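Local coordinates for protein enzyme subtilase SubTY from Bacillus sp. TY145 (Bacillus sp., PDB 5FFN) that probably cleaves peptide bonds in proteins as a subtilisin-like serine endopeptidase that binds calcium and sodium ions, at residues E127-G132 against Y158-L163; A192-Q197 against T201-D206; C52-Q57 against D63-D68; S237-Y240 against Y244-I247. All coordinates share one frame; numbering follows the deposited sequence.

Contact 1. Residues E127-G132 against Y158-L163; sequences EASRTG and YGKGVL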
loop_
_atom_site.group_PDB
_atom_site.type_symbol
_atom_site.label_atom_id
_atom_site.label_comp_id
_atom_site.label_asym_id
_atom_site.label_seq_id
_atom_site.Cartn_x
_atom_site.Cartn_y
_atom_site.Cartn_z
ATOM N N GLU A 127 15.771 5.544 13.407
ATOM C CA GLU A 127 16.684 6.027 12.371
ATOM C C GLU A 127 16.364 7.471 12.005
ATOM O O GLU A 127 17.278 8.291 11.813
ATOM C CB GLU A 127 16.632 5.152 11.125
ATOM C CG GLU A 127 17.247 3.780 11.321
ATOM C CD GLU A 127 18.759 3.842 11.447
ATOM O OE1 GLU A 127 19.434 4.269 10.505
ATOM O OE2 GLU A 127 19.241 3.491 12.524
ATOM N N ALA A 128 15.071 7.772 11.895
ATOM C CA ALA A 128 14.623 9.134 11.581
ATOM C C ALA A 128 15.047 10.138 12.643
ATOM O O ALA A 128 15.588 11.210 12.329
ATOM C CB ALA A 128 13.059 9.169 11.351
ATOM N N SER A 129 14.824 9.797 13.902
ATOM C CA SER A 129 15.212 10.682 14.973
ATOM C C SER A 129 16.727 10.846 15.017
ATOM O O SER A 129 17.212 11.951 15.253
ATOM C CB SER A 129 14.706 10.173 16.312
ATOM O OG SER A 129 14.941 8.788 16.470
ATOM N N ARG A 130 17.469 9.771 14.805
ATOM C CA ARG A 130 18.938 9.840 14.926
ATOM C C ARG A 130 19.518 10.720 13.827
ATOM O O ARG A 130 20.327 11.623 14.098
ATOM C CB ARG A 130 19.575 8.457 14.861
ATOM C CG ARG A 130 21.069 8.509 15.215
ATOM C CD ARG A 130 21.694 7.167 15.123
ATOM N NE ARG A 130 21.945 6.868 13.722
ATOM C CZ ARG A 130 21.263 6.008 13.012
ATOM N NH1 ARG A 130 20.276 5.317 13.592
ATOM N NH2 ARG A 130 21.587 5.831 11.722
ATOM N N THR A 131 19.049 10.515 12.606
ATOM C CA THR A 131 19.611 11.150 11.386
ATOM C C THR A 131 18.975 12.505 11.053
ATOM O O THR A 131 19.425 13.185 10.121
ATOM C CB THR A 131 19.416 10.268 10.173
ATOM O OG1 THR A 131 18.009 10.125 9.895
ATOM C CG2 THR A 131 20.082 8.897 10.373
ATOM N N GLY A 132 17.927 12.869 11.788
ATOM C CA GLY A 132 17.145 14.053 11.509
ATOM C C GLY A 132 16.495 14.058 10.125
ATOM O O GLY A 132 16.188 15.119 9.560
ATOM N N TYR A 158 4.757 7.704 14.642
ATOM C CA TYR A 158 4.017 8.954 14.388
ATOM C C TYR A 158 4.421 9.992 15.431
ATOM O O TYR A 158 4.527 11.192 15.128
ATOM C CB TYR A 158 2.510 8.734 14.423
ATOM C CG TYR A 158 1.688 9.861 13.785
ATOM C CD1 TYR A 158 1.626 9.993 12.402
ATOM C CD2 TYR A 158 1.008 10.805 14.566
ATOM C CE1 TYR A 158 0.870 11.020 11.796
ATOM C CE2 TYR A 158 0.255 11.842 13.969
ATOM C CZ TYR A 158 0.188 11.927 12.577
ATOM O OH TYR A 158 -0.543 12.906 11.946
ATOM N N GLY A 159 4.700 9.506 16.646
ATOM C CA GLY A 159 5.109 10.364 17.756
ATOM C C GLY A 159 6.498 10.923 17.574
ATOM O O GLY A 159 6.856 11.866 18.259
ATOM N N LYS A 160 7.293 10.313 16.711
ATOM C CA LYS A 160 8.634 10.762 16.354
ATOM C C LYS A 160 8.710 11.442 14.953
ATOM O O LYS A 160 9.804 11.591 14.384
ATOM C CB LYS A 160 9.609 9.587 16.465
ATOM C CG LYS A 160 9.785 9.068 17.910
ATOM C CD LYS A 160 10.542 7.770 17.936
ATOM C CE LYS A 160 11.755 7.807 18.821
ATOM N NZ LYS A 160 12.758 8.717 18.295
ATOM N N GLY A 161 7.563 11.926 14.453
ATOM C CA GLY A 161 7.499 12.759 13.241
ATOM C C GLY A 161 7.613 12.053 11.902
ATOM O O GLY A 161 8.026 12.668 10.906
ATOM N N VAL A 162 7.327 10.744 11.885
ATOM C CA VAL A 162 7.359 9.922 10.663
ATOM C C VAL A 162 5.919 9.785 10.141
ATOM O O VAL A 162 5.008 9.444 10.916
ATOM C CB VAL A 162 7.923 8.493 10.934
ATOM C CG1 VAL A 162 7.855 7.627 9.669
ATOM C CG2 VAL A 162 9.383 8.553 11.421
ATOM N N LEU A 163 5.698 10.100 8.870
ATOM C CA LEU A 163 4.369 9.929 8.260
ATOM C C LEU A 163 4.195 8.439 7.926
ATOM O O LEU A 163 5.101 7.815 7.373
ATOM C CB LEU A 163 4.258 10.732 6.975
ATOM C CG LEU A 163 2.878 10.727 6.325
ATOM C CD1 LEU A 163 1.877 11.432 7.240
ATOM C CD2 LEU A 163 2.946 11.368 4.982
#

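Contact 2. Residues A192-Q197 against T201-D206; sequences ALENVQ and TYRVAD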
loop_
_atom_site.group_PDB
_atom_site.type_symbol
_atom_site.label_atom_id
_atom_site.label_comp_id
_atom_site.label_asym_id
_atom_site.label_seq_id
_atom_site.Cartn_x
_atom_site.Cartn_y
_atom_site.Cartn_z
ATOM N N ALA A 192 -8.196 2.202 -3.299
ATOM C CA ALA A 192 -7.705 2.024 -4.670
ATOM C C ALA A 192 -8.790 2.503 -5.666
ATOM O O ALA A 192 -9.948 2.016 -5.627
ATOM C CB ALA A 192 -7.403 0.554 -4.947
ATOM N N LEU A 193 -8.376 3.422 -6.531
ATOM C CA LEU A 193 -9.115 3.815 -7.728
ATOM C C LEU A 193 -8.752 2.868 -8.894
ATOM O O LEU A 193 -7.620 2.413 -9.018
ATOM C CB LEU A 193 -8.793 5.240 -8.159
ATOM C CG LEU A 193 -9.011 6.367 -7.117
ATOM C CD1 LEU A 193 -8.496 7.700 -7.569
ATOM C CD2 LEU A 193 -10.463 6.389 -6.771
ATOM N N GLU A 194 -9.735 2.682 -9.777
ATOM C CA GLU A 194 -9.470 2.082 -11.098
ATOM C C GLU A 194 -9.579 3.163 -12.145
ATOM O O GLU A 194 -10.113 4.251 -11.876
ATOM C CB GLU A 194 -10.453 0.959 -11.354
ATOM C CG GLU A 194 -11.918 1.392 -11.362
ATOM C CD GLU A 194 -12.910 0.251 -11.442
ATOM O OE1 GLU A 194 -12.521 -0.918 -11.267
ATOM O OE2 GLU A 194 -14.098 0.558 -11.643
ATOM N N ASN A 195 -9.070 2.883 -13.354
ATOM C CA ASN A 195 -9.062 3.898 -14.393
ATOM C C ASN A 195 -10.371 3.871 -15.185
ATOM O O ASN A 195 -10.374 3.542 -16.389
ATOM C CB ASN A 195 -7.877 3.726 -15.293
ATOM C CG ASN A 195 -7.659 4.913 -16.236
ATOM O OD1 ASN A 195 -8.204 6.004 -16.007
ATOM N ND2 ASN A 195 -6.860 4.709 -17.296
ATOM N N VAL A 196 -11.458 4.197 -14.492
ATOM C CA VAL A 196 -12.814 4.256 -15.016
ATOM C C VAL A 196 -13.491 5.456 -14.375
ATOM O O VAL A 196 -13.250 5.747 -13.184
ATOM C CB VAL A 196 -13.640 3.017 -14.643
ATOM C CG1 VAL A 196 -15.062 3.154 -15.103
ATOM C CG2 VAL A 196 -12.947 1.708 -15.136
ATOM N N GLN A 197 -14.332 6.145 -15.155
ATOM C CA GLN A 197 -15.110 7.278 -14.665
ATOM C C GLN A 197 -16.535 6.870 -14.350
ATOM O O GLN A 197 -17.178 6.076 -15.068
ATOM C CB GLN A 197 -15.111 8.421 -15.664
ATOM C CG GLN A 197 -13.749 8.927 -16.055
ATOM C CD GLN A 197 -13.028 9.632 -14.901
ATOM O OE1 GLN A 197 -13.542 10.636 -14.359
ATOM N NE2 GLN A 197 -11.862 9.098 -14.512
ATOM N N THR A 201 -16.283 11.317 -11.834
ATOM C CA THR A 201 -14.972 11.211 -11.210
ATOM C C THR A 201 -14.386 9.840 -11.458
ATOM O O THR A 201 -15.078 8.951 -11.937
ATOM C CB THR A 201 -15.057 11.449 -9.635
ATOM O OG1 THR A 201 -15.601 10.308 -8.960
ATOM C CG2 THR A 201 -15.901 12.637 -9.300
ATOM N N TYR A 202 -13.126 9.654 -11.069
ATOM C CA TYR A 202 -12.608 8.309 -10.924
ATOM C C TYR A 202 -13.495 7.449 -10.040
ATOM O O TYR A 202 -14.196 7.937 -9.152
ATOM C CB TYR A 202 -11.183 8.314 -10.373
ATOM C CG TYR A 202 -10.157 8.727 -11.377
ATOM C CD1 TYR A 202 -9.620 7.813 -12.304
ATOM C CD2 TYR A 202 -9.743 10.025 -11.439
ATOM C CE1 TYR A 202 -8.678 8.216 -13.244
ATOM C CE2 TYR A 202 -8.794 10.443 -12.362
ATOM C CZ TYR A 202 -8.260 9.540 -13.265
ATOM O OH TYR A 202 -7.296 10.026 -14.134
ATOM N N ARG A 203 -13.444 6.142 -10.295
ATOM C CA ARG A 203 -14.230 5.163 -9.593
ATOM C C ARG A 203 -13.364 4.345 -8.632
ATOM O O ARG A 203 -12.294 3.857 -9.018
ATOM C CB ARG A 203 -14.876 4.204 -10.632
ATOM C CG ARG A 203 -15.778 3.203 -10.017
ATOM C CD ARG A 203 -16.583 2.431 -11.100
ATOM N NE ARG A 203 -17.639 1.666 -10.462
ATOM C CZ ARG A 203 -17.496 0.457 -9.926
ATOM N NH1 ARG A 203 -16.330 -0.157 -9.948
ATOM N NH2 ARG A 203 -18.525 -0.121 -9.328
ATOM N N VAL A 204 -13.821 4.198 -7.388
ATOM C CA VAL A 204 -13.220 3.262 -6.457
ATOM C C VAL A 204 -13.390 1.830 -6.990
ATOM O O VAL A 204 -14.524 1.428 -7.344
ATOM C CB VAL A 204 -13.835 3.391 -5.050
ATOM C CG1 VAL A 204 -13.154 2.434 -4.060
ATOM C CG2 VAL A 204 -13.694 4.836 -4.561
ATOM N N ALA A 205 -12.305 1.044 -6.993
ATOM C CA ALA A 205 -12.420 -0.390 -7.384
ATOM C C ALA A 205 -13.262 -1.155 -6.374
ATOM O O ALA A 205 -13.204 -0.924 -5.160
ATOM C CB ALA A 205 -11.043 -1.051 -7.616
ATOM N N ASP A 206 -14.070 -2.090 -6.887
ATOM C CA ASP A 206 -14.931 -2.875 -6.037
ATOM C C ASP A 206 -14.133 -3.618 -4.949
ATOM O O ASP A 206 -14.642 -3.795 -3.864
ATOM C CB ASP A 206 -15.754 -3.885 -6.832
ATOM C CG ASP A 206 -16.828 -3.266 -7.694
ATOM O OD1 ASP A 206 -17.047 -2.037 -7.702
ATOM O OD2 ASP A 206 -17.471 -4.092 -8.392
HETATM O O HOH W 1 -14.236 -2.497 -9.768
HETATM O O HOH W 2 -6.334 8.046 -15.642
#

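Contact 3. Residues C52-Q57 against D63-D68; sequences CKDFTQ and DGSCTD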
loop_
_atom_site.group_PDB
_atom_site.type_symbol
_atom_site.label_atom_id
_atom_site.label_comp_id
_atom_site.label_asym_id
_atom_site.label_seq_id
_atom_site.Cartn_x
_atom_site.Cartn_y
_atom_site.Cartn_z
ATOM N N CYS A 52 19.144 -0.627 3.468
ATOM C CA CYS A 52 18.721 -1.903 2.972
ATOM C C CYS A 52 18.875 -2.852 4.157
ATOM O O CYS A 52 19.999 -3.178 4.554
ATOM C CB CYS A 52 19.559 -2.317 1.774
ATOM S SG CYS A 52 19.400 -3.992 1.257
ATOM N N LYS A 53 17.736 -3.202 4.777
ATOM C CA LYS A 53 17.745 -3.988 6.003
ATOM C C LYS A 53 16.669 -5.083 5.971
ATOM O O LYS A 53 15.645 -4.930 5.302
ATOM C CB LYS A 53 17.530 -3.096 7.233
ATOM C CG LYS A 53 18.593 -2.035 7.410
ATOM C CD LYS A 53 18.387 -1.155 8.607
ATOM C CE LYS A 53 19.617 -0.268 8.829
ATOM N NZ LYS A 53 19.367 0.883 9.644
ATOM N N ASP A 54 16.939 -6.189 6.681
ATOM C CA ASP A 54 16.077 -7.365 6.636
ATOM C C ASP A 54 15.708 -7.774 8.055
ATOM O O ASP A 54 16.591 -8.051 8.890
ATOM C CB ASP A 54 16.791 -8.508 5.885
ATOM C CG ASP A 54 15.898 -9.707 5.582
ATOM O OD1 ASP A 54 14.740 -9.830 6.086
ATOM O OD2 ASP A 54 16.379 -10.555 4.810
ATOM N N PHE A 55 14.391 -7.792 8.320
ATOM C CA PHE A 55 13.834 -8.108 9.624
ATOM C C PHE A 55 13.240 -9.508 9.688
ATOM O O PHE A 55 12.651 -9.883 10.714
ATOM C CB PHE A 55 12.760 -7.071 9.981
ATOM C CG PHE A 55 13.323 -5.681 10.174
ATOM C CD1 PHE A 55 13.620 -4.891 9.080
ATOM C CD2 PHE A 55 13.575 -5.183 11.414
ATOM C CE1 PHE A 55 14.152 -3.593 9.256
ATOM C CE2 PHE A 55 14.120 -3.910 11.590
ATOM C CZ PHE A 55 14.405 -3.123 10.483
ATOM N N THR A 56 13.421 -10.283 8.633
ATOM C CA THR A 56 12.769 -11.583 8.500
ATOM C C THR A 56 13.675 -12.798 8.815
ATOM O O THR A 56 13.215 -13.934 8.747
ATOM C CB THR A 56 12.143 -11.773 7.109
ATOM O OG1 THR A 56 13.155 -11.948 6.115
ATOM C CG2 THR A 56 11.206 -10.561 6.697
ATOM N N GLN A 57 14.945 -12.577 9.130
ATOM C CA GLN A 57 15.876 -13.708 9.286
ATOM C C GLN A 57 15.967 -14.118 10.748
ATOM O O GLN A 57 15.380 -13.477 11.622
ATOM C CB GLN A 57 17.257 -13.358 8.728
ATOM C CG GLN A 57 17.232 -12.885 7.291
ATOM C CD GLN A 57 18.640 -12.682 6.708
ATOM O OE1 GLN A 57 19.610 -13.279 7.205
ATOM N NE2 GLN A 57 18.756 -11.870 5.634
ATOM N N ASP A 63 21.601 -6.033 8.421
ATOM C CA ASP A 63 21.867 -4.798 7.719
ATOM C C ASP A 63 22.637 -5.106 6.445
ATOM O O ASP A 63 23.590 -5.880 6.441
ATOM C CB ASP A 63 22.607 -3.844 8.663
ATOM C CG ASP A 63 22.619 -2.422 8.167
ATOM O OD1 ASP A 63 22.317 -2.216 6.990
ATOM O OD2 ASP A 63 23.016 -1.536 8.945
ATOM N N GLY A 64 22.189 -4.539 5.342
ATOM C CA GLY A 64 22.839 -4.702 4.062
ATOM C C GLY A 64 22.229 -5.773 3.230
ATOM O O GLY A 64 22.814 -6.157 2.221
ATOM N N SER A 65 21.059 -6.269 3.641
ATOM C CA SER A 65 20.331 -7.236 2.884
ATOM C C SER A 65 18.854 -6.864 2.910
ATOM O O SER A 65 18.365 -6.473 3.952
ATOM C CB SER A 65 20.504 -8.633 3.466
ATOM O OG SER A 65 20.076 -9.552 2.497
ATOM N N CYS A 66 18.199 -6.993 1.769
ATOM C CA CYS A 66 16.790 -6.600 1.617
ATOM C C CYS A 66 16.272 -7.183 0.329
ATOM O O CYS A 66 15.572 -6.559 -0.467
ATOM C CB CYS A 66 16.646 -5.073 1.696
ATOM S SG CYS A 66 17.573 -4.151 0.390
ATOM N N THR A 67 16.576 -8.453 0.133
ATOM C CA THR A 67 16.396 -9.086 -1.143
ATOM C C THR A 67 14.948 -9.425 -1.478
ATOM O O THR A 67 14.289 -10.185 -0.762
ATOM C CB THR A 67 17.268 -10.393 -1.213
ATOM O OG1 THR A 67 18.626 -10.042 -0.924
ATOM C CG2 THR A 67 17.181 -11.002 -2.536
ATOM N N ASP A 68 14.466 -8.906 -2.604
ATOM C CA ASP A 68 13.115 -9.224 -3.071
ATOM C C ASP A 68 13.130 -10.476 -3.933
ATOM O O ASP A 68 13.718 -10.472 -5.034
ATOM C CB ASP A 68 12.511 -8.053 -3.851
ATOM C CG ASP A 68 11.029 -8.248 -4.180
ATOM O OD1 ASP A 68 10.357 -9.203 -3.684
ATOM O OD2 ASP A 68 10.498 -7.441 -4.976
HETATM O O HOH W 3 21.338 -0.208 5.374
HETATM O O HOH W 4 17.442 -10.172 2.379
HETATM O O HOH W 5 21.369 -11.599 4.551
#

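Contact 4. Residues S237-Y240 against Y244-I247; sequences STWY and YNTI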
loop_
_atom_site.group_PDB
_atom_site.type_symbol
_atom_site.label_atom_id
_atom_site.label_comp_id
_atom_site.label_asym_id
_atom_site.label_seq_id
_atom_site.Cartn_x
_atom_site.Cartn_y
_atom_site.Cartn_z
ATOM N N SER A 237 4.878 -1.169 -12.946
ATOM C CA SER A 237 6.013 -0.668 -12.245
ATOM C C SER A 237 7.171 -1.664 -12.424
ATOM O O SER A 237 7.033 -2.663 -13.171
ATOM C CB SER A 237 5.688 -0.469 -10.742
ATOM O OG SER A 237 6.705 0.203 -10.076
ATOM N N THR A 238 8.247 -1.345 -11.725
ATOM C CA THR A 238 9.492 -2.115 -11.645
ATOM C C THR A 238 9.243 -3.505 -11.016
ATOM O O THR A 238 8.372 -3.656 -10.169
ATOM C CB THR A 238 10.526 -1.372 -10.842
ATOM O OG1 THR A 238 9.983 -0.881 -9.608
ATOM C CG2 THR A 238 11.122 -0.173 -11.597
ATOM N N TRP A 239 10.036 -4.495 -11.439
ATOM C CA TRP A 239 9.876 -5.882 -10.992
ATOM C C TRP A 239 11.216 -6.492 -10.611
ATOM O O TRP A 239 12.282 -6.037 -11.038
ATOM C CB TRP A 239 9.175 -6.694 -12.059
ATOM C CG TRP A 239 8.536 -7.958 -11.604
ATOM C CD1 TRP A 239 8.827 -9.240 -12.005
ATOM C CD2 TRP A 239 7.460 -8.065 -10.683
ATOM N NE1 TRP A 239 7.980 -10.133 -11.393
ATOM C CE2 TRP A 239 7.137 -9.431 -10.565
ATOM C CE3 TRP A 239 6.727 -7.124 -9.946
ATOM C CZ2 TRP A 239 6.112 -9.879 -9.736
ATOM C CZ3 TRP A 239 5.692 -7.564 -9.159
ATOM C CH2 TRP A 239 5.398 -8.927 -9.049
ATOM N N TYR A 240 11.160 -7.481 -9.713
ATOM C CA TYR A 240 12.343 -7.955 -9.028
ATOM C C TYR A 240 13.327 -8.688 -9.961
ATOM O O TYR A 240 14.490 -8.805 -9.619
ATOM C CB TYR A 240 11.990 -8.879 -7.833
ATOM C CG TYR A 240 11.597 -10.300 -8.190
ATOM C CD1 TYR A 240 10.356 -10.602 -8.727
ATOM C CD2 TYR A 240 12.478 -11.362 -7.910
ATOM C CE1 TYR A 240 10.010 -11.910 -9.029
ATOM C CE2 TYR A 240 12.140 -12.656 -8.182
ATOM C CZ TYR A 240 10.931 -12.943 -8.743
ATOM O OH TYR A 240 10.613 -14.265 -9.022
ATOM N N TYR A 244 9.508 -5.182 -15.784
ATOM C CA TYR A 244 8.297 -4.468 -15.300
ATOM C C TYR A 244 7.165 -5.425 -15.207
ATOM O O TYR A 244 7.166 -6.436 -15.856
ATOM C CB TYR A 244 7.929 -3.290 -16.243
ATOM C CG TYR A 244 9.110 -2.439 -16.459
ATOM C CD1 TYR A 244 10.026 -2.731 -17.474
ATOM C CD2 TYR A 244 9.401 -1.385 -15.607
ATOM C CE1 TYR A 244 11.161 -1.982 -17.628
ATOM C CE2 TYR A 244 10.524 -0.638 -15.749
ATOM C CZ TYR A 244 11.420 -0.952 -16.779
ATOM O OH TYR A 244 12.553 -0.232 -16.928
ATOM N N ASN A 245 6.169 -5.105 -14.399
ATOM C CA ASN A 245 5.009 -5.935 -14.245
ATOM C C ASN A 245 3.820 -5.071 -13.867
ATOM O O ASN A 245 4.016 -3.944 -13.384
ATOM C CB ASN A 245 5.291 -7.022 -13.202
ATOM C CG ASN A 245 4.264 -8.079 -13.163
ATOM O OD1 ASN A 245 3.554 -8.342 -14.146
ATOM N ND2 ASN A 245 4.147 -8.727 -12.002
ATOM N N THR A 246 2.642 -5.575 -14.167
ATOM C CA THR A 246 1.383 -4.899 -13.937
ATOM C C THR A 246 0.580 -5.706 -12.941
ATOM O O THR A 246 0.102 -6.819 -13.228
ATOM C CB THR A 246 0.617 -4.589 -15.259
ATOM O OG1 THR A 246 1.421 -3.712 -16.052
ATOM C CG2 THR A 246 -0.729 -3.953 -14.995
ATOM N N ILE A 247 0.406 -5.122 -11.750
ATOM C CA ILE A 247 -0.414 -5.740 -10.716
ATOM C C ILE A 247 -1.428 -4.711 -10.122
ATOM O O ILE A 247 -1.391 -3.529 -10.470
ATOM C CB ILE A 247 0.455 -6.498 -9.619
ATOM C CG1 ILE A 247 1.485 -5.591 -8.979
ATOM C CG2 ILE A 247 1.118 -7.755 -10.263
ATOM C CD1 ILE A 247 2.123 -6.130 -7.690
#

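Contact 1. Residues E127-G132 against Y158-L163
Ala-128 and Ser-129 meet Val-162 and Lys-160 in two separate touches, one apolar and one polar. Ala-128 points its methyl at one branch of Val-162. The two carbons, Ala-128 CB and Val-162 CG2, are 3.7 Å apart. The CG1 branch of Val-162 stands anti to the backbone N (chi1 176°), which leaves CG2 beside that N and turned to the alanine. Ala-128 also packs on Val-135 and Val-162 on Ile-137, both of strand 134-142, so this touch is the buried part of the contact.

The polar touch lies nearer the surface. Lys-160 reaches across end-on, its chain bent in its outer half. Its NZ comes to 2.8 Å from Ser-129 OG, but the hydrogen bond is weak. The same NZ is 3.1 Å from Ser-129 CB. The hydroxyl is held mainly by its own helix, where Ser-129 OG bonds the carbonyl oxygens of Asp-126 and Ala-125. The Lys-160 side chain also touches Ala-125 and Asp-126 of the same helix.

Both segments are helix ends. Gly-132 leaves helix 114-131 with positive phi. Helix 148-159 closes in a Schellman motif with Gly-161 as the C-prime residue. Its 6→1 bond runs from Val-162 N to Ala-157 O, and Gly-161 N bonds Tyr-158 O at 3.2 Å. Strand 134-142, helix 148-159 and the parallel neighbour strand 163-167 form a beta-alpha-beta unit of the alpha/beta subtilase fold, with the end of helix 114-131 packed beside it.

Contact 2. Residues A192-Q197 against T201-D206
This contact is an antiparallel beta hairpin, strands 196-198 and 201-204, that grows from the end of strand 188-194 of the main subtilase sheet. The chain turns a corner at Asn-195, the centre of an inverse gamma turn, so strand 201-204 pairs with both strands. Glu-194 N gives its hydrogen to Arg-203 O at 2.9 Å, and Ala-205 N bonds Ala-192 O. Beyond the corner, Arg-203 N makes a weak bond to Val-196 O. Leu-193 with Val-204 and Gln-197 with Tyr-202 are non-hydrogen-bonded pairs whose side chains diverge.

Glu-194 and Arg-203 lie side by side and point the same way. Arg-203 is extended from CG to NE, with CG anti to the backbone N (chi1 -176°), which carries the guanidinium along the glutamate. Arg-203 NH1 meets Glu-194 OE2 at 2.9 Å in a salt bridge. OE2 lies near the guanidinium plane, while NH1 stands above the carboxylate plane, and the two planes are 32° apart. Arg-203 NH2 also bridges to Asp-206 OD1 at 2.9 Å, on its syn lone pair. One cation thus sits between two acids, and Gln-198 takes its NE. A water joins Glu-194 OE1 to the backbone N of Asp-206.

On the other flank, the amide end of Gln-197 stands steeply over one face of the Tyr-202 ring, at 79° to it. The Leu-193 and Tyr-202 side chains cross at about a right angle, and Leu-193 CD1 touches Tyr-202 CB at 3.9 Å. The phenol OH bonds Ser-13 OG. A second water lies 2.7 Å from Tyr-202 OH and donates to Asn-195 OD1 at 2.8 Å.

Contact 3. Residues C52-Q57 against D63-D68
A covalent link comes first: Cys-52 SG and Cys-66 SG form a disulfide, with a bond of 2.0 Å and chi3 of -106°. Cys-52 holds SG anti to its backbone N (chi1 168°). Cys-66 instead carries SG between its N and its carbonyl carbon, and CB of Cys-66 lies near Lys-53 O.

The backbone adds one hydrogen bond, from Gly-64 N to Cys-52 O at 2.7 Å. Lys-53 and Asp-63 form an antiparallel non-hydrogen-bonded pair, where short strand 62-63 meets strand 49-54. This is an edge of the main subtilase sheet, and Lys-53 bonds strand 99-104 through its backbone. The loop runs at about a right angle to the strand, with Ser-65 O close to Asp-54 CB, and leads on to helix 72-81.

Charge plays a looser part. Lys-53 NZ lies 4.4 Å from Asp-63 OD2, beyond a salt bridge. The closer approach is Lys-53 CE to Asp-63 OD2, at 3.6 Å. The amine bonds His-123 and Gln-51 instead.

Asp-54 is the polar centre. Its OD1 accepts from Thr-56 N and from Thr-56 OG1, the first bond making an Asx turn. Gln-57 NE2 gives OD2 a straight bond of 2.8 Å from above the carboxylate plane. One water donates to Asp-54 OD2 at 2.7 Å, lies within bonding distance of Ser-65 OG and accepts from Thr-67 N. Another accepts from Gln-57 NE2 and meets Ser-65 OG weakly.

Contact 4. Residues S237-Y240 against Y244-I247
The indole of Trp-239 lies between Asn-245 on one face and Tyr-240 CD1 on the opposite face, with Ile-247 at its edge. Asn-245 runs alongside the indole and points the same way. Its ND2 sits nearly over the centre of the six-membered ring, 3.2 Å from Trp-239 CZ2. Asn-245 CB lies over the same face nearer CD2 and CE3, 3.8 Å from the centroid, in a CH-pi contact. The amide plane is steep to the ring, at 75°, so the two groups are not stacked. Both side chains have CG anti to the backbone N (chi1 -160° for Trp-239), which sends them out together. Ile-247 CD1 comes near the ring plane at 4.1 Å from Trp-239 CZ3.

The Tyr-244 ring turns to the other side and takes Ser-237 O at its edge. Tyr-244 CB is 3.3 Å from Ser-237 O. Its OH bonds Asp-44, and His-42 meets the ring edge-to-face.

Two backbone bonds fix the pair of strands. Ser-237 N donates to Asn-245 O and Asn-245 N to Ser-237 O, each at 2.9 Å. Asn-245 O also accepts from His-75 NE2, and Ser-237 OG bonds His-75 O, so helix 72-81 backs the strands. Thr-238 and Tyr-244 make the adjoining non-hydrogen-bonded pair. This is a two-stranded antiparallel beta hairpin leading into helix 250-267, whose first turn carries the probable catalytic serine, Ser-251.

Overall arrangement
All four contacts fall in the subtilase family region and follow one another along the chain in the order 3, 1, 2, 4. Contacts 1 and 3 meet at a long, weak ion pair, Glu-127 OE1 to Lys-53 NZ at 3.5 Å. Contacts 3 and 4 touch where Asp-68 O packs on Tyr-240 CD2 at 3.3 Å. Contact 2 stands apart: its nearest atoms are about 9 Å from contact 4, about 17 Å from contact 1 and about 20 Å from contact 3. It shares the main sheet with contact 3. A calcium ion lies about 7 Å from the Thr-201 side chain. Contact 4 reaches the probable Asp-35, His-72, Ser-251 triad through Ile-247.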